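Side-chain contacts in phenol hydroxylase component phN (Pseudomonas stutzeri, PDB 3U52), which probably hydroxylates phenol with dioxygen at its di-iron centre, as the oxygenase subunit of a bacterial multicomponent monooxygenase: residues R268-L273 / H329-Q334; L398-Q403 / D438-E443; R420-E425 / Y429-D434. One frame throughout, in Å; residues are numbered along the deposited sequence.

Interaction 1 of 3, residues R268-L273 / H329-Q334; sequences RGFRLL and HHLSHQ
F270 and L331 meet through their outer ends, with neither side chain running alongside the other. The ring leaves helix 254-283 with CG anti to the backbone N (chi1 169°), which carries its far rim across to helix 331-342. There CE1 lies 3.8 Å from CD2 of L331, and CZ of F270 is only a little farther from the same methyl at 4.1 Å. L331 leaves its backbone toward segment 268-273, and its two methyls divide the work: CD2 goes to the F270 ring, while CD1 lies obliquely to the R271 guanidinium, a loose contact 4.4 Å from NH1. S274 and S277, one and two turns on from F270, also touch L331. No hydrogen bond crosses between the two segments, so the link is purely van der Waals. The charged end of R271 has other partners: a cation-pi contact with F408, packing on C432 and S433, and a hydrogen bond from NH2 to a glycerol, probably from the crystallisation liquor.

Polar anchoring comes from residues beside the apolar pair. S332 OG bonds D281, and H333 ND1 bonds the hydroxyl of Y282, both near the end of helix 254-283. S332 OG also sits 3.5 Å above the centre of the H333 ring, while O of H329 lies at that ring's edge and in its plane; Y373 stacks with the same imidazole.

H330 occupies the N-cap position of helix 331-342. The contact is buried helix-to-helix packing in the largely helical body of a di-iron hydroxylase, next to the xenon pocket formed by F198, G269 and L273.

Interaction 2 of 3, residues L398-Q403 / D438-E443; sequences LCQVCQ and DIFKHE. With ZN (zinc ion), chain I.
This is a small, buried, apolar contact in which the first cysteine loop of the zinc site, 398-403, leans on helix 434-442. V401 is the centre of it, lying opposite F440 with the two CA atoms 6.6 Å apart. Its two methyls take different partners: CG2 reaches CB of F440 at 3.7 Å, near the plane of the ring and at its edge, while CG1 meets CG2 of I439 at 3.9 Å. CG1 stands anti to the V401 backbone N (chi1 170°), which leaves CG2 beside that N and splits the methyls between the two helix residues. Farther out along the ring, CG of Q400 comes obliquely to CE1 of F440 at 3.8 Å. The loop itself has the features of a zinc knuckle: C399 and C402 bind zinc through SG at 2.4 Å and 2.3 Å, with C432 and C436 completing the four-cysteine site. Backbone N of V401 donates to C399 SG at an N-H...S angle of 164°, C402 N does so weakly, and Q403 turns left-handed just after the second cysteine. Such N-H groups probably ease the negative charge on the thiolate. F440 is packed further by the rings of Y429 and F431, and Y447 touches V401, I439 and F440 together. Away from the loop, D438 forms salt bridges with K441 NZ through OD1 and with K319 NZ through OD2.

Interaction 3 of 3, residues R420-E425 / Y429-D434; sequences RQIEHE and YHFCSD. With ZN (zinc ion), chain I.
The guanidinium of R420 meets D434 at its edge, OD1 lying in the guanidinium plane 2.9 Å from NE, yet the carboxylate is approached from above, NE standing 54° out of its plane. The two flat groups are turned 60° apart, and the second bond, from NH2 to OD2, is weak. A bend at chi2 brings the arginine chain over S433 to D434; NH1 has its own salt bridge to E410.

In the plane of the Y429 ring, at its edge, lie O of H424 and a water that bridges this O to the tyrosine hydroxyl; CB of H424 comes obliquely to CE2 at 3.8 Å. One face of the H424 ring carries CG of E425, offset toward the rim. CG2 of I422 sits at the edge of the F431 ring, 3.9 Å from CE2. Y429 and F431 both meet the ring of F440 in helix 434-442. Across the sheet from this group, Q421 and H430 run alongside each other in the same direction, amide and imidazole planes 58° apart. Both have stronger polar partners: H430 ND1 bonds H419, and NE2 of each residue bonds the chain of another protein.

Four backbone bonds hold the antiparallel strands, two each in the hydrogen-bonded pairs R420–F431 and I422–Y429; Q421–H430 is the non-hydrogen-bonded pair between them. Past F431, C432 SG binds zinc at 2.4 Å, and S433 caps the next helix with OG on N of C436. A knuckle carrying C399 and C402, this hairpin ending in C432, and a helix whose first turn holds C436 are consistent with a treble-clef zinc fold, within the YHS domain.

How the interactions relate
Interaction 1 comes first along the chain: 268-273 in helix 254-283 meets 329-334, closing a mainly helical loop in the body of the subunit before the zinc region begins. Interaction 2 then joins the loop 398-403 to helix 434-442, and the hairpin of interaction 3 falls wholly between those two segments, the chain turning at 425-426 between strands 417-424 and 427-431. The last two share the zinc ion and touch directly, with a probable hydrogen bond from Q400 N to H430 O and F440 packed on F431. Helix 254-283 joins all three: R268 packs on V401, C402 and I439, and R271 on C402, C432 and S433, so the zinc domain is seated against the helical body.

Interaction 1 of 3, residues R268-L273 / H329-Q334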
loop_
_atom_site.group_PDB
_atom_site.type_symbol
_atom_site.label_atom_id
_atom_site.label_comp_id
_atom_site.label_asym_id
_atom_site.label_seq_id
_atom_site.Cartn_x
_atom_site.Cartn_y
_atom_site.Cartn_z
ATOM N N ARG A 268 19.236 -23.990 -24.661
ATOM C CA ARG A 268 19.763 -23.320 -23.465
ATOM C C ARG A 268 18.677 -22.903 -22.435
ATOM O O ARG A 268 18.882 -23.030 -21.227
ATOM C CB ARG A 268 20.619 -22.091 -23.862
ATOM C CG ARG A 268 21.979 -22.497 -24.494
ATOM C CD ARG A 268 23.145 -21.534 -24.015
ATOM N NE ARG A 268 23.440 -21.755 -22.599
ATOM C CZ ARG A 268 24.584 -21.440 -22.009
ATOM N NH1 ARG A 268 25.544 -20.861 -22.697
ATOM N NH2 ARG A 268 24.760 -21.677 -20.714
ATOM N N GLY A 269 17.542 -22.408 -22.929
ATOM C CA GLY A 269 16.437 -22.020 -22.077
ATOM C C GLY A 269 15.850 -23.251 -21.396
ATOM O O GLY A 269 15.562 -23.225 -20.193
ATOM N N PHE A 270 15.722 -24.350 -22.134
ATOM C CA PHE A 270 15.234 -25.605 -21.527
ATOM C C PHE A 270 16.167 -26.091 -20.358
ATOM O O PHE A 270 15.703 -26.511 -19.274
ATOM C CB PHE A 270 15.119 -26.689 -22.641
ATOM C CG PHE A 270 14.881 -28.066 -22.115
ATOM C CD1 PHE A 270 13.796 -28.336 -21.298
ATOM C CD2 PHE A 270 15.741 -29.101 -22.453
ATOM C CE1 PHE A 270 13.567 -29.666 -20.829
ATOM C CE2 PHE A 270 15.518 -30.402 -21.993
ATOM C CZ PHE A 270 14.432 -30.666 -21.181
ATOM N N ARG A 271 17.489 -26.027 -20.573
ATOM C CA ARG A 271 18.445 -26.438 -19.540
ATOM C C ARG A 271 18.362 -25.480 -18.353
ATOM O O ARG A 271 18.384 -25.901 -17.200
ATOM C CB ARG A 271 19.878 -26.572 -20.116
ATOM C CG ARG A 271 19.992 -27.858 -20.972
ATOM C CD ARG A 271 19.795 -29.072 -20.053
ATOM N NE ARG A 271 20.295 -30.325 -20.663
ATOM C CZ ARG A 271 19.603 -31.452 -20.762
ATOM N NH1 ARG A 271 18.340 -31.539 -20.342
ATOM N NH2 ARG A 271 20.168 -32.503 -21.308
ATOM N N LEU A 272 18.244 -24.189 -18.625
ATOM C CA LEU A 272 18.152 -23.245 -17.513
ATOM C C LEU A 272 16.883 -23.564 -16.638
ATOM O O LEU A 272 16.937 -23.573 -15.406
ATOM C CB LEU A 272 18.088 -21.830 -18.079
ATOM C CG LEU A 272 17.880 -20.724 -17.057
ATOM C CD1 LEU A 272 18.967 -20.778 -15.932
ATOM C CD2 LEU A 272 17.899 -19.441 -17.783
ATOM N N LEU A 273 15.769 -23.852 -17.291
ATOM C CA LEU A 273 14.477 -24.108 -16.605
ATOM C C LEU A 273 14.393 -25.413 -15.806
ATOM O O LEU A 273 13.482 -25.602 -14.964
ATOM C CB LEU A 273 13.349 -24.156 -17.634
ATOM C CG LEU A 273 12.971 -22.824 -18.235
ATOM C CD1 LEU A 273 12.029 -23.112 -19.438
ATOM C CD2 LEU A 273 12.298 -21.962 -17.144
ATOM N N HIS A 329 8.975 -35.983 -17.810
ATOM C CA HIS A 329 8.632 -37.057 -16.861
ATOM C C HIS A 329 9.779 -37.380 -15.857
ATOM O O HIS A 329 9.594 -38.185 -14.944
ATOM C CB HIS A 329 8.203 -38.322 -17.601
ATOM C CG HIS A 329 7.071 -38.091 -18.546
ATOM N ND1 HIS A 329 5.809 -37.734 -18.118
ATOM C CD2 HIS A 329 7.013 -38.133 -19.897
ATOM C CE1 HIS A 329 5.018 -37.568 -19.169
ATOM N NE2 HIS A 329 5.725 -37.812 -20.259
ATOM N N HIS A 330 10.950 -36.765 -16.068
ATOM C CA HIS A 330 12.206 -37.185 -15.381
ATOM C C HIS A 330 12.938 -36.031 -14.721
ATOM O O HIS A 330 13.535 -36.179 -13.650
ATOM C CB HIS A 330 13.147 -37.814 -16.416
ATOM C CG HIS A 330 12.688 -39.160 -16.910
ATOM N ND1 HIS A 330 12.749 -40.299 -16.133
ATOM C CD2 HIS A 330 12.145 -39.540 -18.087
ATOM C CE1 HIS A 330 12.277 -41.324 -16.819
ATOM N NE2 HIS A 330 11.912 -40.891 -18.010
ATOM N N LEU A 331 12.862 -34.864 -15.363
ATOM C CA LEU A 331 13.715 -33.689 -15.046
ATOM C C LEU A 331 13.793 -33.291 -13.565
ATOM O O LEU A 331 14.894 -33.203 -12.980
ATOM C CB LEU A 331 13.214 -32.495 -15.816
ATOM C CG LEU A 331 14.259 -31.563 -16.341
ATOM C CD1 LEU A 331 15.250 -32.328 -17.303
ATOM C CD2 LEU A 331 13.488 -30.510 -17.143
ATOM N N SER A 332 12.647 -33.059 -12.954
ATOM C CA SER A 332 12.642 -32.571 -11.565
ATOM C C SER A 332 13.229 -33.582 -10.588
ATOM O O SER A 332 13.928 -33.220 -9.644
ATOM C CB SER A 332 11.230 -32.143 -11.165
ATOM O OG SER A 332 10.394 -33.265 -10.970
ATOM N N HIS A 333 12.985 -34.861 -10.846
ATOM C CA HIS A 333 13.473 -35.945 -9.986
ATOM C C HIS A 333 15.014 -36.148 -10.118
ATOM O O HIS A 333 15.711 -36.313 -9.117
ATOM C CB HIS A 333 12.720 -37.237 -10.347
ATOM C CG HIS A 333 11.231 -37.037 -10.525
ATOM N ND1 HIS A 333 10.412 -36.604 -9.497
ATOM C CD2 HIS A 333 10.441 -37.153 -11.622
ATOM C CE1 HIS A 333 9.172 -36.487 -9.946
ATOM N NE2 HIS A 333 9.159 -36.822 -11.227
ATOM N N GLN A 334 15.532 -36.129 -11.351
ATOM C CA GLN A 334 16.990 -36.158 -11.589
ATOM C C GLN A 334 17.714 -34.988 -10.896
ATOM O O GLN A 334 18.758 -35.163 -10.228
ATOM C CB GLN A 334 17.274 -36.142 -13.105
ATOM C CG GLN A 334 16.808 -37.407 -13.820
ATOM C CD GLN A 334 16.838 -37.296 -15.349
ATOM O OE1 GLN A 334 16.630 -36.227 -15.929
ATOM N NE2 GLN A 334 17.080 -38.439 -16.007
#

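Interaction 2 of 3, residues L398-Q403 / D438-E443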
loop_
_atom_site.group_PDB
_atom_site.type_symbol
_atom_site.label_atom_id
_atom_site.label_comp_id
_atom_site.label_asym_id
_atom_site.label_seq_id
_atom_site.Cartn_x
_atom_site.Cartn_y
_atom_site.Cartn_z
ATOM N N LEU A 398 30.813 -31.644 -15.588
ATOM C CA LEU A 398 29.895 -30.602 -15.998
ATOM C C LEU A 398 29.843 -30.554 -17.524
ATOM O O LEU A 398 30.870 -30.832 -18.193
ATOM C CB LEU A 398 30.395 -29.233 -15.478
ATOM C CG LEU A 398 30.515 -29.037 -13.960
ATOM C CD1 LEU A 398 30.837 -27.562 -13.690
ATOM C CD2 LEU A 398 29.215 -29.456 -13.270
ATOM N N CYS A 399 28.675 -30.183 -18.079
ATOM C CA CYS A 399 28.559 -29.950 -19.518
ATOM C C CYS A 399 29.345 -28.709 -19.923
ATOM O O CYS A 399 29.210 -27.670 -19.299
ATOM C CB CYS A 399 27.096 -29.718 -19.900
ATOM S SG CYS A 399 26.760 -29.489 -21.659
ATOM N N GLN A 400 30.095 -28.804 -21.035
ATOM C CA GLN A 400 30.896 -27.688 -21.522
ATOM C C GLN A 400 30.005 -26.449 -21.905
ATOM O O GLN A 400 30.487 -25.303 -21.940
ATOM C CB GLN A 400 31.716 -28.134 -22.754
ATOM C CG GLN A 400 32.782 -27.055 -23.255
ATOM C CD GLN A 400 33.838 -26.774 -22.202
ATOM O OE1 GLN A 400 34.305 -25.621 -21.997
ATOM N NE2 GLN A 400 34.270 -27.808 -21.576
ATOM N N VAL A 401 28.723 -26.676 -22.171
ATOM C CA VAL A 401 27.858 -25.584 -22.711
ATOM C C VAL A 401 26.927 -25.077 -21.598
ATOM O O VAL A 401 27.029 -23.922 -21.192
ATOM C CB VAL A 401 27.081 -25.994 -24.000
ATOM C CG1 VAL A 401 26.020 -24.949 -24.384
ATOM C CG2 VAL A 401 28.063 -26.258 -25.200
ATOM N N CYS A 402 26.084 -25.941 -21.046
ATOM C CA CYS A 402 25.024 -25.453 -20.133
ATOM C C CYS A 402 25.547 -25.433 -18.728
ATOM O O CYS A 402 24.966 -24.743 -17.872
ATOM C CB CYS A 402 23.712 -26.290 -20.269
ATOM S SG CYS A 402 23.818 -27.993 -19.652
ATOM N N GLN A 403 26.705 -26.103 -18.525
ATOM C CA GLN A 403 27.383 -26.297 -17.225
ATOM C C GLN A 403 26.645 -27.001 -16.114
ATOM O O GLN A 403 27.124 -26.995 -15.008
ATOM C CB GLN A 403 28.024 -25.005 -16.686
ATOM C CG GLN A 403 28.768 -24.270 -17.861
ATOM C CD GLN A 403 29.455 -23.019 -17.434
ATOM O OE1 GLN A 403 29.609 -22.768 -16.236
ATOM N NE2 GLN A 403 29.875 -22.211 -18.401
ATOM N N ASP A 438 25.539 -29.867 -30.247
ATOM C CA ASP A 438 25.352 -29.119 -31.483
ATOM C C ASP A 438 25.617 -27.631 -31.351
ATOM O O ASP A 438 26.092 -26.992 -32.285
ATOM C CB ASP A 438 23.944 -29.290 -32.022
ATOM C CG ASP A 438 23.729 -30.643 -32.674
ATOM O OD1 ASP A 438 24.695 -31.469 -32.723
ATOM O OD2 ASP A 438 22.575 -30.873 -33.102
ATOM N N ILE A 439 25.284 -27.066 -30.197
ATOM C CA ILE A 439 25.573 -25.665 -29.924
ATOM C C ILE A 439 27.126 -25.489 -29.911
ATOM O O ILE A 439 27.685 -24.543 -30.508
ATOM C CB ILE A 439 24.965 -25.241 -28.530
ATOM C CG1 ILE A 439 23.448 -25.210 -28.596
ATOM C CG2 ILE A 439 25.542 -23.879 -28.067
ATOM C CD1 ILE A 439 22.771 -25.131 -27.277
ATOM N N PHE A 440 27.827 -26.392 -29.238
ATOM C CA PHE A 440 29.303 -26.242 -29.117
ATOM C C PHE A 440 29.935 -26.330 -30.506
ATOM O O PHE A 440 30.855 -25.566 -30.844
ATOM C CB PHE A 440 29.867 -27.323 -28.219
ATOM C CG PHE A 440 31.368 -27.309 -28.120
ATOM C CD1 PHE A 440 31.975 -26.631 -27.091
ATOM C CD2 PHE A 440 32.170 -27.944 -29.086
ATOM C CE1 PHE A 440 33.376 -26.593 -26.972
ATOM C CE2 PHE A 440 33.569 -27.925 -28.983
ATOM C CZ PHE A 440 34.171 -27.223 -27.931
ATOM N N LYS A 441 29.446 -27.248 -31.323
ATOM C CA LYS A 441 30.042 -27.498 -32.645
ATOM C C LYS A 441 29.904 -26.316 -33.578
ATOM O O LYS A 441 30.784 -26.093 -34.411
ATOM C CB LYS A 441 29.473 -28.763 -33.299
ATOM C CG LYS A 441 29.901 -30.024 -32.551
ATOM C CD LYS A 441 29.515 -31.319 -33.229
ATOM C CE LYS A 441 28.092 -31.282 -33.731
ATOM N NZ LYS A 441 27.689 -32.699 -34.075
ATOM N N HIS A 442 28.813 -25.555 -33.444
ATOM C CA HIS A 442 28.640 -24.350 -34.236
ATOM C C HIS A 442 29.526 -23.147 -33.805
ATOM O O HIS A 442 29.883 -22.325 -34.654
ATOM C CB HIS A 442 27.149 -23.976 -34.369
ATOM C CG HIS A 442 26.882 -22.944 -35.429
ATOM N ND1 HIS A 442 26.563 -21.634 -35.134
ATOM C CD2 HIS A 442 26.907 -23.027 -36.782
ATOM C CE1 HIS A 442 26.410 -20.952 -36.256
ATOM N NE2 HIS A 442 26.612 -21.771 -37.270
ATOM N N GLU A 443 29.907 -23.062 -32.512
ATOM C CA GLU A 443 30.660 -21.927 -31.959
ATOM C C GLU A 443 31.722 -22.400 -30.968
ATOM O O GLU A 443 31.741 -21.953 -29.787
ATOM C CB GLU A 443 29.725 -20.907 -31.269
ATOM C CG GLU A 443 28.706 -20.301 -32.146
ATOM C CD GLU A 443 27.751 -19.362 -31.366
ATOM O OE1 GLU A 443 27.939 -18.117 -31.550
ATOM O OE2 GLU A 443 26.859 -19.853 -30.562
HETATM ZN ZN ZN I . 24.409 -29.181 -21.487
#

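Interaction 3 of 3, residues R420-E425 / Y429-D434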
loop_
_atom_site.group_PDB
_atom_site.type_symbol
_atom_site.label_atom_id
_atom_site.label_comp_id
_atom_site.label_asym_id
_atom_site.label_seq_id
_atom_site.Cartn_x
_atom_site.Cartn_y
_atom_site.Cartn_z
ATOM N N ARG A 420 27.769 -37.018 -24.152
ATOM C CA ARG A 420 28.416 -36.965 -25.473
ATOM C C ARG A 420 29.804 -36.369 -25.297
ATOM O O ARG A 420 30.046 -35.586 -24.328
ATOM C CB ARG A 420 27.616 -36.093 -26.449
ATOM C CG ARG A 420 26.178 -36.505 -26.675
ATOM C CD ARG A 420 26.072 -37.844 -27.411
ATOM N NE ARG A 420 24.651 -38.191 -27.584
ATOM C CZ ARG A 420 23.953 -39.033 -26.812
ATOM N NH1 ARG A 420 24.485 -39.676 -25.774
ATOM N NH2 ARG A 420 22.685 -39.235 -27.087
ATOM N N GLN A 421 30.739 -36.746 -26.185
ATOM C CA GLN A 421 32.100 -36.166 -26.123
ATOM C C GLN A 421 32.653 -36.024 -27.514
ATOM O O GLN A 421 32.247 -36.738 -28.447
ATOM C CB GLN A 421 33.078 -36.933 -25.202
ATOM C CG GLN A 421 33.661 -38.252 -25.726
ATOM C CD GLN A 421 34.584 -38.896 -24.727
ATOM O OE1 GLN A 421 34.155 -39.741 -23.941
ATOM N NE2 GLN A 421 35.848 -38.482 -24.719
ATOM N N ILE A 422 33.568 -35.092 -27.651
ATOM C CA ILE A 422 34.094 -34.746 -28.949
ATOM C C ILE A 422 35.578 -34.435 -28.750
ATOM O O ILE A 422 36.030 -34.268 -27.618
ATOM C CB ILE A 422 33.223 -33.583 -29.538
ATOM C CG1 ILE A 422 32.546 -33.958 -30.874
ATOM C CG2 ILE A 422 33.791 -32.164 -29.278
ATOM C CD1 ILE A 422 33.258 -33.513 -32.212
ATOM N N GLU A 423 36.332 -34.459 -29.843
ATOM C CA GLU A 423 37.673 -33.909 -29.896
ATOM C C GLU A 423 37.599 -32.667 -30.751
ATOM O O GLU A 423 37.011 -32.678 -31.843
ATOM C CB GLU A 423 38.631 -34.900 -30.539
ATOM C CG GLU A 423 38.753 -36.146 -29.766
ATOM C CD GLU A 423 39.736 -37.092 -30.390
ATOM O OE1 GLU A 423 40.961 -36.762 -30.399
ATOM O OE2 GLU A 423 39.284 -38.163 -30.867
ATOM N N HIS A 424 38.128 -31.578 -30.214
ATOM C CA HIS A 424 38.211 -30.352 -30.978
ATOM C C HIS A 424 39.628 -29.775 -30.877
ATOM O O HIS A 424 40.056 -29.348 -29.786
ATOM C CB HIS A 424 37.215 -29.310 -30.472
ATOM C CG HIS A 424 37.192 -28.072 -31.304
ATOM N ND1 HIS A 424 37.811 -26.903 -30.917
ATOM C CD2 HIS A 424 36.652 -27.831 -32.526
ATOM C CE1 HIS A 424 37.667 -25.992 -31.865
ATOM N NE2 HIS A 424 36.960 -26.526 -32.848
ATOM N N GLU A 425 40.321 -29.756 -32.021
ATOM C CA GLU A 425 41.700 -29.284 -32.146
ATOM C C GLU A 425 42.604 -29.847 -31.071
ATOM O O GLU A 425 43.338 -29.118 -30.419
ATOM C CB GLU A 425 41.747 -27.743 -32.219
ATOM C CG GLU A 425 40.746 -27.257 -33.283
ATOM C CD GLU A 425 40.967 -25.836 -33.787
ATOM O OE1 GLU A 425 40.323 -25.461 -34.800
ATOM O OE2 GLU A 425 41.810 -25.118 -33.215
ATOM N N TYR A 429 36.196 -32.507 -25.098
ATOM C CA TYR A 429 35.115 -31.707 -24.459
ATOM C C TYR A 429 33.952 -32.634 -24.291
ATOM O O TYR A 429 33.774 -33.535 -25.125
ATOM C CB TYR A 429 34.690 -30.501 -25.303
ATOM C CG TYR A 429 35.842 -29.546 -25.460
ATOM C CD1 TYR A 429 36.196 -28.663 -24.442
ATOM C CD2 TYR A 429 36.626 -29.582 -26.627
ATOM C CE1 TYR A 429 37.326 -27.797 -24.582
ATOM C CE2 TYR A 429 37.760 -28.767 -26.765
ATOM C CZ TYR A 429 38.100 -27.896 -25.738
ATOM O OH TYR A 429 39.171 -27.070 -25.928
ATOM N N HIS A 430 33.166 -32.392 -23.238
ATOM C CA HIS A 430 32.032 -33.249 -22.867
ATOM C C HIS A 430 30.732 -32.433 -22.709
ATOM O O HIS A 430 30.753 -31.252 -22.279
ATOM C CB HIS A 430 32.322 -33.984 -21.554
ATOM C CG HIS A 430 33.592 -34.790 -21.600
ATOM N ND1 HIS A 430 33.600 -36.139 -21.871
ATOM C CD2 HIS A 430 34.891 -34.410 -21.536
ATOM C CE1 HIS A 430 34.852 -36.571 -21.903
ATOM N NE2 HIS A 430 35.653 -35.541 -21.706
ATOM N N PHE A 431 29.611 -33.107 -22.990
ATOM C CA PHE A 431 28.257 -32.501 -23.022
ATOM C C PHE A 431 27.233 -33.402 -22.334
ATOM O O PHE A 431 27.429 -34.618 -22.259
ATOM C CB PHE A 431 27.847 -32.237 -24.482
ATOM C CG PHE A 431 28.924 -31.556 -25.263
ATOM C CD1 PHE A 431 29.160 -30.191 -25.100
ATOM C CD2 PHE A 431 29.798 -32.299 -26.052
ATOM C CE1 PHE A 431 30.249 -29.562 -25.770
ATOM C CE2 PHE A 431 30.868 -31.665 -26.771
ATOM C CZ PHE A 431 31.099 -30.325 -26.604
ATOM N N CYS A 432 26.114 -32.809 -21.895
ATOM C CA CYS A 432 25.029 -33.584 -21.260
ATOM C C CYS A 432 24.054 -34.210 -22.296
ATOM O O CYS A 432 23.188 -35.023 -21.905
ATOM C CB CYS A 432 24.240 -32.652 -20.357
ATOM S SG CYS A 432 23.412 -31.318 -21.300
ATOM N N SER A 433 24.162 -33.828 -23.566
ATOM C CA SER A 433 23.160 -34.134 -24.580
ATOM C C SER A 433 23.632 -33.762 -25.986
ATOM O O SER A 433 24.614 -33.049 -26.144
ATOM C CB SER A 433 21.920 -33.289 -24.325
ATOM O OG SER A 433 22.325 -31.907 -24.310
ATOM N N ASP A 434 22.872 -34.204 -26.996
ATOM C CA ASP A 434 23.059 -33.795 -28.380
ATOM C C ASP A 434 22.779 -32.314 -28.504
ATOM O O ASP A 434 23.390 -31.656 -29.317
ATOM C CB ASP A 434 22.125 -34.556 -29.316
ATOM C CG ASP A 434 22.509 -36.042 -29.471
ATOM O OD1 ASP A 434 23.697 -36.363 -29.689
ATOM O OD2 ASP A 434 21.594 -36.876 -29.392
HETATM ZN ZN ZN I . 24.409 -29.181 -21.487
HETATM O O HOH W 1 40.196 -26.963 -28.204
#